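Local structure of EH1AB1 (6I8F) at residues Asn109-Thr112 with His113-Thr116; Ala150-Arg153 with His154-Asn158; Ala182-Cys185 with Gln186-Asp190; Arg247-Pro250 with Leu251-Thr254; Asn316-Ala319 with Ala320-Gly324. The protein hydrolyses esters, probably through a nucleophile carried on a tight strand-to-helix turn. All coordinates share one frame; numbering follows the deposited sequence.

In the fold
All five contacts are local, each within one turn or helix, and they come in series along the chain. Contact 1 leads into helix 114-124, contact 2 closes helix 143-157, contact 3 ends helix 176-190, contact 4 is a turn before strand 262-267, and contact 5 lies on helix 310-327. Contacts 2 and 3 touch through Phe152 and Cys188, centres about 13 Å apart, and contacts 3 and 4 through Gln186 and Pro250, centres about 10 Å apart, a touching series that ties two helices and a loop together. Contact 1, about 27 Å from contact 4 between centres, packs on contact 5 through Thr116 and Asn316, and contact 5 links that region to the second subunit.

Contact 1 (Asn109-Thr112 with His113-Thr116); sequences NIET and HDST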
loop_
_atom_site.group_PDB
_atom_site.type_symbol
_atom_site.label_atom_id
_atom_site.label_comp_id
_atom_site.label_asym_id
_atom_site.label_seq_id
_atom_site.Cartn_x
_atom_site.Cartn_y
_atom_site.Cartn_z
ATOM N N ASN A 109 1.093 -25.811 -6.434
ATOM C CA ASN A 109 0.163 -26.500 -5.540
ATOM C C ASN A 109 0.339 -25.867 -4.155
ATOM O O ASN A 109 1.059 -24.864 -4.009
ATOM C CB ASN A 109 0.412 -28.016 -5.536
ATOM C CG ASN A 109 1.860 -28.341 -5.246
ATOM O OD1 ASN A 109 2.405 -27.875 -4.251
ATOM N ND2 ASN A 109 2.519 -29.063 -6.142
ATOM N N ILE A 110 -0.270 -26.468 -3.137
ATOM C CA ILE A 110 -0.166 -25.936 -1.787
ATOM C C ILE A 110 1.313 -25.893 -1.345
ATOM O O ILE A 110 1.729 -24.931 -0.676
ATOM C CB ILE A 110 -1.097 -26.704 -0.830
ATOM C CG1 ILE A 110 -2.560 -26.401 -1.184
ATOM C CG2 ILE A 110 -0.784 -26.370 0.628
ATOM C CD1 ILE A 110 -3.589 -27.170 -0.377
ATOM N N GLU A 111 2.128 -26.870 -1.769
ATOM C CA GLU A 111 3.490 -26.978 -1.258
ATOM C C GLU A 111 4.409 -25.906 -1.861
ATOM O O GLU A 111 5.351 -25.498 -1.206
ATOM C CB GLU A 111 4.101 -28.355 -1.525
ATOM C CG GLU A 111 3.366 -29.492 -0.858
ATOM C CD GLU A 111 3.266 -29.438 0.657
ATOM O OE1 GLU A 111 4.072 -28.741 1.311
ATOM O OE2 GLU A 111 2.370 -30.100 1.176
ATOM N N THR A 112 4.178 -25.515 -3.119
ATOM C CA THR A 112 5.057 -24.560 -3.827
ATOM C C THR A 112 4.969 -23.164 -3.187
ATOM O O THR A 112 5.873 -22.351 -3.363
ATOM C CB THR A 112 4.730 -24.514 -5.326
ATOM O OG1 THR A 112 3.356 -24.157 -5.495
ATOM C CG2 THR A 112 4.986 -25.832 -6.027
ATOM N N HIS A 113 3.876 -22.888 -2.468
ATOM C CA HIS A 113 3.601 -21.561 -1.893
ATOM C C HIS A 113 3.418 -21.638 -0.368
ATOM O O HIS A 113 2.943 -20.697 0.241
ATOM C CB HIS A 113 2.364 -20.962 -2.576
ATOM C CG HIS A 113 2.619 -20.519 -3.983
ATOM N ND1 HIS A 113 2.909 -21.421 -5.007
ATOM C CD2 HIS A 113 2.634 -19.284 -4.534
ATOM C CE1 HIS A 113 3.083 -20.747 -6.130
ATOM N NE2 HIS A 113 2.918 -19.426 -5.864
ATOM N N ASP A 114 3.832 -22.754 0.239
ATOM C CA ASP A 114 3.632 -23.047 1.670
ATOM C C ASP A 114 4.372 -22.039 2.568
ATOM O O ASP A 114 3.780 -21.494 3.499
ATOM C CB ASP A 114 4.066 -24.480 1.976
ATOM C CG ASP A 114 3.959 -24.832 3.446
ATOM O OD1 ASP A 114 2.827 -25.086 3.899
ATOM O OD2 ASP A 114 5.006 -24.815 4.130
ATOM N N SER A 115 5.662 -21.805 2.305
ATOM C CA SER A 115 6.464 -20.860 3.107
ATOM C C SER A 115 5.893 -19.434 3.009
ATOM O O SER A 115 5.913 -18.677 4.000
ATOM C CB SER A 115 7.931 -20.881 2.714
ATOM O OG SER A 115 8.538 -22.140 3.022
ATOM N N THR A 116 5.409 -19.079 1.813
ATOM C CA THR A 116 4.814 -17.790 1.525
ATOM C C THR A 116 3.508 -17.616 2.306
ATOM O O THR A 116 3.266 -16.549 2.873
ATOM C CB THR A 116 4.577 -17.614 0.022
ATOM O OG1 THR A 116 5.861 -17.679 -0.605
ATOM C CG2 THR A 116 3.862 -16.322 -0.312
#
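The imidazole of His113 meets the hydroxyl of Thr112 edge-on: His113 ND1 donates to Thr112 OG1 over 2.8 Å, with the oxygen only 2° out of the ring plane. Thr112 OG1 lies between its own backbone N and carbonyl carbon (chi1 58°), a rotamer that turns the hydroxyl toward the ring and lets it donate in turn to Asn109 O at 2.8 Å. The hydroxyl is thus a relay from ring to backbone. At the other end of the ring, NE2 bonds to Asp174, so both nitrogens are engaged and the rotation of the imidazole is fixed. Asn109 OD1 accepts from Thr112 N at 3.2 Å, an Asx motif that holds the turn. Weak bonds from His113 N to Ile110 O and from Asp114 N to Glu111 O continue it. The carboxylates of Glu111 and Asp114 come close, and Arg82 bridges to both, probably easing their repulsion; Asp114 OD1 also bonds to the hydroxyl of Tyr84, and OD2 to Arg118. A leucine in place of His113 would probably leave Thr112 OG1 without its ring donor and Asp174 without its imidazole partner. His113 occupies the N-cap position of helix 114-124, near the probable nucleophile elbow and Ser-His-Asp triad of this alpha/beta hydrolase fold.

Contact 2 (Ala150-Arg153 with His154-Asn158); sequences AAFR and HIRDN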
loop_
_atom_site.group_PDB
_atom_site.type_symbol
_atom_site.label_atom_id
_atom_site.label_comp_id
_atom_site.label_asym_id
_atom_site.label_seq_id
_atom_site.Cartn_x
_atom_site.Cartn_y
_atom_site.Cartn_z
ATOM N N ALA A 150 -15.766 -22.049 -6.309
ATOM C CA ALA A 150 -16.457 -22.980 -5.389
ATOM C C ALA A 150 -15.789 -22.950 -4.003
ATOM O O ALA A 150 -16.470 -23.022 -2.987
ATOM C CB ALA A 150 -16.505 -24.386 -5.946
ATOM N N ALA A 151 -14.458 -22.835 -3.970
ATOM C CA ALA A 151 -13.713 -22.780 -2.695
ATOM C C ALA A 151 -14.159 -21.570 -1.860
ATOM O O ALA A 151 -14.417 -21.690 -0.648
ATOM C CB ALA A 151 -12.231 -22.739 -2.967
ATOM N N PHE A 152 -14.250 -20.401 -2.501
ATOM C CA PHE A 152 -14.647 -19.182 -1.799
ATOM C C PHE A 152 -16.093 -19.289 -1.295
ATOM O O PHE A 152 -16.381 -18.977 -0.133
ATOM C CB PHE A 152 -14.493 -17.929 -2.663
ATOM C CG PHE A 152 -15.113 -16.732 -1.994
ATOM C CD1 PHE A 152 -14.505 -16.155 -0.893
ATOM C CD2 PHE A 152 -16.358 -16.269 -2.380
ATOM C CE1 PHE A 152 -15.116 -15.110 -0.214
ATOM C CE2 PHE A 152 -16.964 -15.218 -1.707
ATOM C CZ PHE A 152 -16.337 -14.636 -0.630
ATOM N N ARG A 153 -17.010 -19.712 -2.172
ATOM C CA ARG A 153 -18.435 -19.844 -1.786
ATOM C C ARG A 153 -18.548 -20.830 -0.609
ATOM O O ARG A 153 -19.255 -20.579 0.343
ATOM C CB ARG A 153 -19.289 -20.299 -2.976
ATOM C CG ARG A 153 -19.489 -19.264 -4.073
ATOM C CD ARG A 153 -20.459 -19.750 -5.140
ATOM N NE ARG A 153 -20.799 -18.716 -6.116
ATOM C CZ ARG A 153 -21.079 -18.929 -7.409
ATOM N NH1 ARG A 153 -20.932 -20.135 -7.939
ATOM N NH2 ARG A 153 -21.491 -17.927 -8.172
ATOM N N HIS A 154 -17.821 -21.948 -0.674
ATOM C CA HIS A 154 -17.908 -22.997 0.353
ATOM C C HIS A 154 -17.391 -22.492 1.713
ATOM O O HIS A 154 -18.009 -22.724 2.758
ATOM C CB HIS A 154 -17.149 -24.246 -0.093
ATOM C CG HIS A 154 -17.199 -25.346 0.912
ATOM N ND1 HIS A 154 -18.290 -26.192 1.025
ATOM C CD2 HIS A 154 -16.326 -25.713 1.875
ATOM C CE1 HIS A 154 -18.072 -27.053 2.000
ATOM N NE2 HIS A 154 -16.869 -26.783 2.537
ATOM N N ILE A 155 -16.231 -21.829 1.707
ATOM C CA ILE A 155 -15.661 -21.274 2.957
ATOM C C ILE A 155 -16.544 -20.127 3.475
ATOM O O ILE A 155 -16.808 -20.058 4.679
ATOM C CB ILE A 155 -14.194 -20.874 2.750
ATOM C CG1 ILE A 155 -13.354 -22.133 2.503
ATOM C CG2 ILE A 155 -13.693 -20.050 3.929
ATOM C CD1 ILE A 155 -12.058 -21.904 1.765
ATOM N N ARG A 156 -17.026 -19.263 2.573
ATOM C CA ARG A 156 -17.949 -18.169 2.936
ATOM C C ARG A 156 -19.185 -18.752 3.636
ATOM O O ARG A 156 -19.612 -18.257 4.666
ATOM C CB ARG A 156 -18.346 -17.355 1.696
ATOM C CG ARG A 156 -19.363 -16.244 1.940
ATOM C CD ARG A 156 -20.167 -15.865 0.701
ATOM N NE ARG A 156 -20.939 -16.962 0.122
ATOM C CZ ARG A 156 -21.272 -17.077 -1.165
ATOM N NH1 ARG A 156 -20.976 -16.124 -2.033
ATOM N NH2 ARG A 156 -21.895 -18.164 -1.586
ATOM N N ASP A 157 -19.764 -19.807 3.060
ATOM C CA ASP A 157 -21.028 -20.331 3.543
ATOM C C ASP A 157 -20.817 -21.171 4.808
ATOM O O ASP A 157 -21.767 -21.455 5.500
ATOM C CB ASP A 157 -21.748 -21.105 2.436
ATOM C CG ASP A 157 -22.188 -20.211 1.292
ATOM O OD1 ASP A 157 -22.268 -18.983 1.494
ATOM O OD2 ASP A 157 -22.426 -20.745 0.207
ATOM N N ASN A 158 -19.574 -21.572 5.087
ATOM C CA ASN A 158 -19.240 -22.451 6.204
ATOM C C ASN A 158 -18.118 -21.818 7.040
ATOM O O ASN A 158 -17.240 -22.513 7.567
ATOM C CB ASN A 158 -18.870 -23.836 5.673
ATOM C CG ASN A 158 -20.044 -24.481 4.970
ATOM O OD1 ASN A 158 -20.954 -24.970 5.636
ATOM N ND2 ASN A 158 -20.071 -24.421 3.643
#
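Arg156 sends CG anti to its backbone N (chi1 177°) and then bends at chi3 (59°), which folds its guanidinium back over the preceding turn, where Phe152 and Arg153 lie. Phe152 likewise has CG anti to N, bringing its ring beneath the arginine chain. This is the last part of helix 143-157, one of the helices flanking the sheet of the alpha/beta hydrolase fold, and regular i to i+4 bonds such as Arg156 N to Phe152 O, 2.8 Å, set the spacing. Arg156 CB sits over one face of the Phe152 ring, toward its rim, while Arg156 CD approaches Phe152 CE2 at 4.1 Å; the ring and guanidinium planes stand 77° apart. The rest of the phenyl ring enters the core against strands 94-100 and 169-174. Arg153 runs alongside Arg156, with Arg153 CG 3.6 Å from Arg156 NH2. Arg153 CA lies over a face of the guanidinium. The like charges are probably balanced by Glu193, whose carboxylate bridges to Arg153 NE and Arg156 NH1. A serine in place of Arg156 would probably leave Asp157 without its bidentate partner, Glu193 with one cation fewer, and Phe152 CE2 and Arg153 without the chain and guanidinium packed on them. His154 stacks on Phe72 of strand 66-73. Arg156 holds Asp157 side-on in a salt bridge: Arg156 NE gives a 2.8 Å bond to Asp157 OD1 from above the carboxylate plane, and Arg156 NH2 reaches Asp157 OD2 at 3.2 Å on the syn side.

Contact 3 (Ala182-Cys185 with Gln186-Asp190); sequences AVVC and QACRD
Four successive i to i+4 bonds carry the helix from Ala182-Cys185 into Gln186-Asp190, among them Ala187 N to Val183 O at 2.8 Å and the nearly straight Cys188 N to Val184 O at 3.0 Å (174°). On one side Val184 CG1 and Cys188 SG form a loose apolar pair, 4.4 Å apart, one turn from each other. Cys188 SG stands beside its backbone N, anti to the carbonyl carbon (chi1 -66°), which keeps it near the preceding turn; Val184 and Cys188 both press on Phe152 of helix 143-157. Ala187 CB lies 3.3 Å from Val183 O. Gln186 leaves on another side, its extended chain starting with Gln186 CG 3.7 Å from Ala182 O; its NE2 bonds to Pro250 O and to the hydroxyl of Tyr279. At the helix end Arg189, bent at chi3, forms a side-on salt bridge in which Arg189 NE and NH2 share Asp190 OD1, at 3.0 and 3.1 Å, with the oxygen within 6° of the guanidinium plane. NH1 reaches the carbonyl oxygens of Asp255 and Thr257, so the guanidinium joins helix to loop. Helix 176-190 is the crossover of a beta-alpha-beta unit between strands 169-174 and 198-202, the one that follows the probable nucleophile elbow of alpha/beta hydrolases.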
loop_
_atom_site.group_PDB
_atom_site.type_symbol
_atom_site.label_atom_id
_atom_site.label_comp_id
_atom_site.label_asym_id
_atom_site.label_seq_id
_atom_site.Cartn_x
_atom_site.Cartn_y
_atom_site.Cartn_z
ATOM N N ALA A 182 -9.158 -12.103 -8.706
ATOM C CA ALA A 182 -9.902 -10.998 -9.314
ATOM C C ALA A 182 -11.244 -11.506 -9.855
ATOM O O ALA A 182 -12.295 -10.861 -9.695
ATOM C CB ALA A 182 -9.087 -10.350 -10.403
ATOM N N VAL A 183 -11.191 -12.661 -10.518
ATOM C CA VAL A 183 -12.352 -13.234 -11.193
ATOM C C VAL A 183 -13.380 -13.687 -10.157
ATOM O O VAL A 183 -14.564 -13.482 -10.373
ATOM C CB VAL A 183 -11.938 -14.364 -12.151
ATOM C CG1 VAL A 183 -13.127 -15.207 -12.602
ATOM C CG2 VAL A 183 -11.197 -13.806 -13.350
ATOM N N VAL A 184 -12.929 -14.284 -9.040
ATOM C CA VAL A 184 -13.849 -14.695 -7.970
ATOM C C VAL A 184 -14.691 -13.495 -7.519
ATOM O O VAL A 184 -15.900 -13.619 -7.335
ATOM C CB VAL A 184 -13.128 -15.346 -6.770
ATOM C CG1 VAL A 184 -14.054 -15.503 -5.569
ATOM C CG2 VAL A 184 -12.521 -16.690 -7.144
ATOM N N CYS A 185 -14.046 -12.340 -7.323
ATOM C CA CYS A 185 -14.755 -11.129 -6.864
ATOM C C CYS A 185 -15.823 -10.703 -7.879
ATOM O O CYS A 185 -16.959 -10.397 -7.485
ATOM C CB CYS A 185 -13.798 -9.973 -6.630
ATOM S SG CYS A 185 -12.637 -10.286 -5.275
ATOM N N GLN A 186 -15.450 -10.695 -9.162
ATOM C CA GLN A 186 -16.363 -10.293 -10.250
ATOM C C GLN A 186 -17.515 -11.299 -10.376
ATOM O O GLN A 186 -18.662 -10.884 -10.567
ATOM C CB GLN A 186 -15.631 -10.151 -11.583
ATOM C CG GLN A 186 -14.796 -8.893 -11.677
ATOM C CD GLN A 186 -14.342 -8.657 -13.092
ATOM O OE1 GLN A 186 -14.966 -9.136 -14.039
ATOM N NE2 GLN A 186 -13.246 -7.926 -13.238
ATOM N N ALA A 187 -17.206 -12.590 -10.207
ATOM C CA ALA A 187 -18.200 -13.680 -10.308
ATOM C C ALA A 187 -19.279 -13.533 -9.235
ATOM O O ALA A 187 -20.475 -13.545 -9.542
ATOM C CB ALA A 187 -17.527 -15.016 -10.204
ATOM N N CYS A 188 -18.855 -13.357 -7.980
ATOM C CA CYS A 188 -19.801 -13.137 -6.884
ATOM C C CYS A 188 -20.640 -11.879 -7.133
ATOM O O CYS A 188 -21.860 -11.879 -6.938
ATOM C CB CYS A 188 -19.092 -13.016 -5.546
ATOM S SG CYS A 188 -18.310 -14.574 -5.073
ATOM N N ARG A 189 -19.985 -10.803 -7.564
ATOM C CA ARG A 189 -20.702 -9.573 -7.775
ATOM C C ARG A 189 -21.745 -9.773 -8.886
ATOM O O ARG A 189 -22.904 -9.409 -8.715
ATOM C CB ARG A 189 -19.763 -8.422 -8.138
ATOM C CG ARG A 189 -20.509 -7.104 -8.248
ATOM C CD ARG A 189 -19.856 -6.108 -9.160
ATOM N NE ARG A 189 -19.604 -6.571 -10.515
ATOM C CZ ARG A 189 -18.827 -5.904 -11.346
ATOM N NH1 ARG A 189 -18.315 -4.756 -10.943
ATOM N NH2 ARG A 189 -18.543 -6.375 -12.545
ATOM N N ASP A 190 -21.333 -10.358 -10.015
ATOM C CA ASP A 190 -22.221 -10.510 -11.174
ATOM C C ASP A 190 -23.377 -11.474 -10.859
ATOM O O ASP A 190 -24.444 -11.357 -11.447
ATOM C CB ASP A 190 -21.445 -10.939 -12.418
ATOM C CG ASP A 190 -20.463 -9.876 -12.882
ATOM O OD1 ASP A 190 -20.501 -8.778 -12.312
ATOM O OD2 ASP A 190 -19.661 -10.162 -13.797
#

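Contact 4 (Arg247-Pro250 with Leu251-Thr254); sequences RLSP and LLAT
Leu252 lies back on Ser249 through CB, CG and CD1. Leu252 CB lies 3.5 Å from Ser249 O; Leu252 CG, placed anti to the carbonyl carbon and beside the backbone N (chi1 -55°), stays near that same oxygen and comes 3.9 Å from Ser249 CB; at the tip, Leu252 CD1 touches Ser249 CB at 3.6 Å. The leucine thus lies against the serine methylene, while the serine hydroxyl is taken up by Leu243 O and the backbone N of Ser208. Beneath this packing runs a short 3-10 turn in the loop that leads from helix 230-236 to strand 262-267 of the alpha/beta hydrolase fold. Two i to i+3 bonds form it: Leu252 N to Ser249 O, 3.0 Å, and Ala253 N to Pro250 O, 3.2 Å. Both are straight at the hydrogen, yet each donor stands well above the carbonyl plane, 42° and 58° out, as the tight winding imposes. Pro250, with no N-H to offer, opens the turn and packs on Val183 and Tyr279. The backbone of Leu251 bonds to that of Thr206, and Ala253 O accepts from Arg282 NH2. Leu251 directs its side chain to Ala278, Tyr279 and Arg282 of helix 273-285, and Ala253 CB sits 3.6 Å from Pro250 O.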
loop_
_atom_site.group_PDB
_atom_site.type_symbol
_atom_site.label_atom_id
_atom_site.label_comp_id
_atom_site.label_asym_id
_atom_site.label_seq_id
_atom_site.Cartn_x
_atom_site.Cartn_y
_atom_site.Cartn_z
ATOM N N ARG A 247 -13.568 -14.268 -17.469
ATOM C CA ARG A 247 -12.814 -15.235 -16.660
ATOM C C ARG A 247 -11.365 -15.328 -17.146
ATOM O O ARG A 247 -10.511 -15.786 -16.401
ATOM C CB ARG A 247 -13.462 -16.618 -16.667
ATOM C CG ARG A 247 -14.805 -16.672 -15.949
ATOM C CD ARG A 247 -15.589 -17.915 -16.316
ATOM N NE ARG A 247 -15.868 -17.974 -17.750
ATOM C CZ ARG A 247 -16.484 -18.986 -18.362
ATOM N NH1 ARG A 247 -16.907 -20.018 -17.658
ATOM N NH2 ARG A 247 -16.652 -18.968 -19.677
ATOM N N LEU A 248 -11.095 -14.908 -18.387
ATOM C CA LEU A 248 -9.722 -14.832 -18.908
ATOM C C LEU A 248 -9.181 -13.399 -18.866
ATOM O O LEU A 248 -7.975 -13.194 -18.937
ATOM C CB LEU A 248 -9.705 -15.316 -20.362
ATOM C CG LEU A 248 -9.954 -16.799 -20.613
ATOM C CD1 LEU A 248 -10.089 -17.052 -22.110
ATOM C CD2 LEU A 248 -8.836 -17.652 -20.043
ATOM N N SER A 249 -10.088 -12.417 -18.894
ATOM C CA SER A 249 -9.748 -11.024 -19.145
ATOM C C SER A 249 -10.561 -10.120 -18.226
ATOM O O SER A 249 -11.363 -9.310 -18.696
ATOM C CB SER A 249 -9.962 -10.692 -20.604
ATOM O OG SER A 249 -9.031 -11.397 -21.412
ATOM N N PRO A 250 -10.396 -10.235 -16.886
ATOM C CA PRO A 250 -11.212 -9.456 -15.955
ATOM C C PRO A 250 -11.027 -7.934 -16.088
ATOM O O PRO A 250 -11.928 -7.177 -15.697
ATOM C CB PRO A 250 -10.783 -9.972 -14.568
ATOM C CG PRO A 250 -9.404 -10.580 -14.786
ATOM C CD PRO A 250 -9.448 -11.132 -16.198
ATOM N N LEU A 251 -9.896 -7.492 -16.652
ATOM C CA LEU A 251 -9.664 -6.076 -16.933
ATOM C C LEU A 251 -10.776 -5.484 -17.818
ATOM O O LEU A 251 -11.018 -4.272 -17.762
ATOM C CB LEU A 251 -8.301 -5.891 -17.605
ATOM C CG LEU A 251 -7.884 -4.444 -17.886
ATOM C CD1 LEU A 251 -7.838 -3.623 -16.603
ATOM C CD2 LEU A 251 -6.546 -4.397 -18.592
ATOM N N LEU A 252 -11.452 -6.317 -18.621
ATOM C CA LEU A 252 -12.395 -5.816 -19.620
ATOM C C LEU A 252 -13.802 -5.661 -19.038
ATOM O O LEU A 252 -14.698 -5.308 -19.766
ATOM C CB LEU A 252 -12.425 -6.770 -20.822
ATOM C CG LEU A 252 -11.073 -7.050 -21.477
ATOM C CD1 LEU A 252 -11.231 -8.020 -22.639
ATOM C CD2 LEU A 252 -10.415 -5.767 -21.961
ATOM N N ALA A 253 -14.012 -5.915 -17.744
ATOM C CA ALA A 253 -15.332 -5.663 -17.155
ATOM C C ALA A 253 -15.782 -4.228 -17.467
ATOM O O ALA A 253 -14.980 -3.284 -17.507
ATOM C CB ALA A 253 -15.323 -5.919 -15.672
ATOM N N THR A 254 -17.090 -4.098 -17.678
ATOM C CA THR A 254 -17.796 -2.854 -18.013
ATOM C C THR A 254 -17.816 -1.901 -16.816
ATOM O O THR A 254 -17.805 -0.676 -16.964
ATOM C CB THR A 254 -19.235 -3.187 -18.430
ATOM O OG1 THR A 254 -19.165 -3.671 -19.769
ATOM C CG2 THR A 254 -20.189 -2.015 -18.378
#

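Contact 5 (Asn316-Ala319 with Ala320-Gly324); sequences NDEA and AAVMG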
loop_
_atom_site.group_PDB
_atom_site.type_symbol
_atom_site.label_atom_id
_atom_site.label_comp_id
_atom_site.label_asym_id
_atom_site.label_seq_id
_atom_site.Cartn_x
_atom_site.Cartn_y
_atom_site.Cartn_z
ATOM N N ASN A 316 5.907 -9.849 0.511
ATOM C CA ASN A 316 5.118 -10.683 1.433
ATOM C C ASN A 316 4.635 -9.815 2.601
ATOM O O ASN A 316 3.432 -9.721 2.878
ATOM C CB ASN A 316 5.905 -11.877 1.993
ATOM C CG ASN A 316 6.243 -12.979 1.002
ATOM O OD1 ASN A 316 7.030 -13.877 1.336
ATOM N ND2 ASN A 316 5.673 -12.941 -0.197
ATOM N N ASP A 317 5.595 -9.178 3.282
ATOM C CA ASP A 317 5.322 -8.399 4.494
ATOM C C ASP A 317 4.392 -7.215 4.178
ATOM O O ASP A 317 3.504 -6.894 4.973
ATOM C CB ASP A 317 6.633 -7.959 5.153
ATOM C CG ASP A 317 7.454 -9.136 5.659
ATOM O OD1 ASP A 317 6.937 -10.284 5.619
ATOM O OD2 ASP A 317 8.615 -8.917 6.059
ATOM N N GLU A 318 4.596 -6.548 3.032
ATOM C CA GLU A 318 3.744 -5.409 2.659
ATOM C C GLU A 318 2.299 -5.868 2.380
ATOM O O GLU A 318 1.345 -5.253 2.837
ATOM C CB GLU A 318 4.300 -4.653 1.452
ATOM C CG GLU A 318 3.424 -3.484 1.075
ATOM C CD GLU A 318 3.970 -2.514 0.046
ATOM O OE1 GLU A 318 5.069 -2.758 -0.514
ATOM O OE2 GLU A 318 3.270 -1.526 -0.204
ATOM N N ALA A 319 2.136 -6.932 1.599
ATOM C CA ALA A 319 0.804 -7.459 1.282
ATOM C C ALA A 319 0.067 -7.832 2.579
ATOM O O ALA A 319 -1.082 -7.431 2.807
ATOM C CB ALA A 319 0.938 -8.645 0.362
ATOM N N ALA A 320 0.763 -8.578 3.438
ATOM C CA ALA A 320 0.248 -9.011 4.736
ATOM C C ALA A 320 -0.132 -7.791 5.590
ATOM O O ALA A 320 -1.182 -7.772 6.218
ATOM C CB ALA A 320 1.283 -9.872 5.432
ATOM N N ALA A 321 0.750 -6.786 5.609
ATOM C CA ALA A 321 0.588 -5.612 6.440
ATOM C C ALA A 321 -0.671 -4.848 6.029
ATOM O O ALA A 321 -1.436 -4.435 6.870
ATOM C CB ALA A 321 1.805 -4.731 6.316
ATOM N N VAL A 322 -0.859 -4.660 4.718
ATOM C CA VAL A 322 -1.977 -3.900 4.210
ATOM C C VAL A 322 -3.288 -4.655 4.500
ATOM O O VAL A 322 -4.292 -4.047 4.881
ATOM C CB VAL A 322 -1.790 -3.591 2.714
ATOM C CG1 VAL A 322 -3.044 -3.006 2.085
ATOM C CG2 VAL A 322 -0.592 -2.689 2.467
ATOM N N MET A 323 -3.294 -5.975 4.275
ATOM C CA MET A 323 -4.484 -6.770 4.529
ATOM C C MET A 323 -4.843 -6.709 6.026
ATOM O O MET A 323 -5.996 -6.478 6.379
ATOM C CB MET A 323 -4.304 -8.232 4.115
ATOM C CG MET A 323 -5.576 -9.055 4.350
ATOM S SD MET A 323 -5.433 -10.717 3.692
ATOM C CE MET A 323 -4.104 -11.343 4.716
ATOM N N GLY A 324 -3.852 -6.934 6.893
ATOM C CA GLY A 324 -4.040 -6.906 8.360
ATOM C C GLY A 324 -4.568 -5.573 8.855
ATOM O O GLY A 324 -5.478 -5.517 9.712
#
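Helix 310-327, the last helix of the chain, carries this contact at the interface between the two subunits. Glu318 and Val322 stand one turn apart on the same side: Glu318 CG meets Val322 CG2 at 4.3 Å, and that Val322 CG2 methyl also sits 3.2 Å from Glu318 O. Val322 CG1 is anti to the backbone N (chi1 170°), which leaves CG2 beside the N and directed back along the helix to the glutamate. The carboxylate of Glu318 is buried, with OE1 bonded to Tyr295 OH and OE2 to Thr291 OG1 of the second subunit. Ala321 packs against Ala321 of the second subunit, and Glu318 and Val322 each face the other's counterpart there, so the two copies of the helix meet through Ala321 together with the Glu318-Val322 pairs. The helix also covers the sheet of the alpha/beta hydrolase fold: Ala319 and Val322 rest on Phe263 of strand 262-267, and Met323 on Phe198 and Met200 of strand 198-202. Regular i to i+4 bonds run throughout, from Ala320 N to Asn316 O at 3.0 Å to Met323 N to Ala319 O, also 3.0 Å. The alanine methyls lie close to the preceding turn, Ala320 CB 3.3 Å from Asn316 O and Ala321 CB 3.1 Å from Asp317 O. Toward helix 114-124, Asp317 OD1 makes a salt bridge with Arg119 NE; Asn316 ND2 donates to Phe303 O of a neighbouring loop.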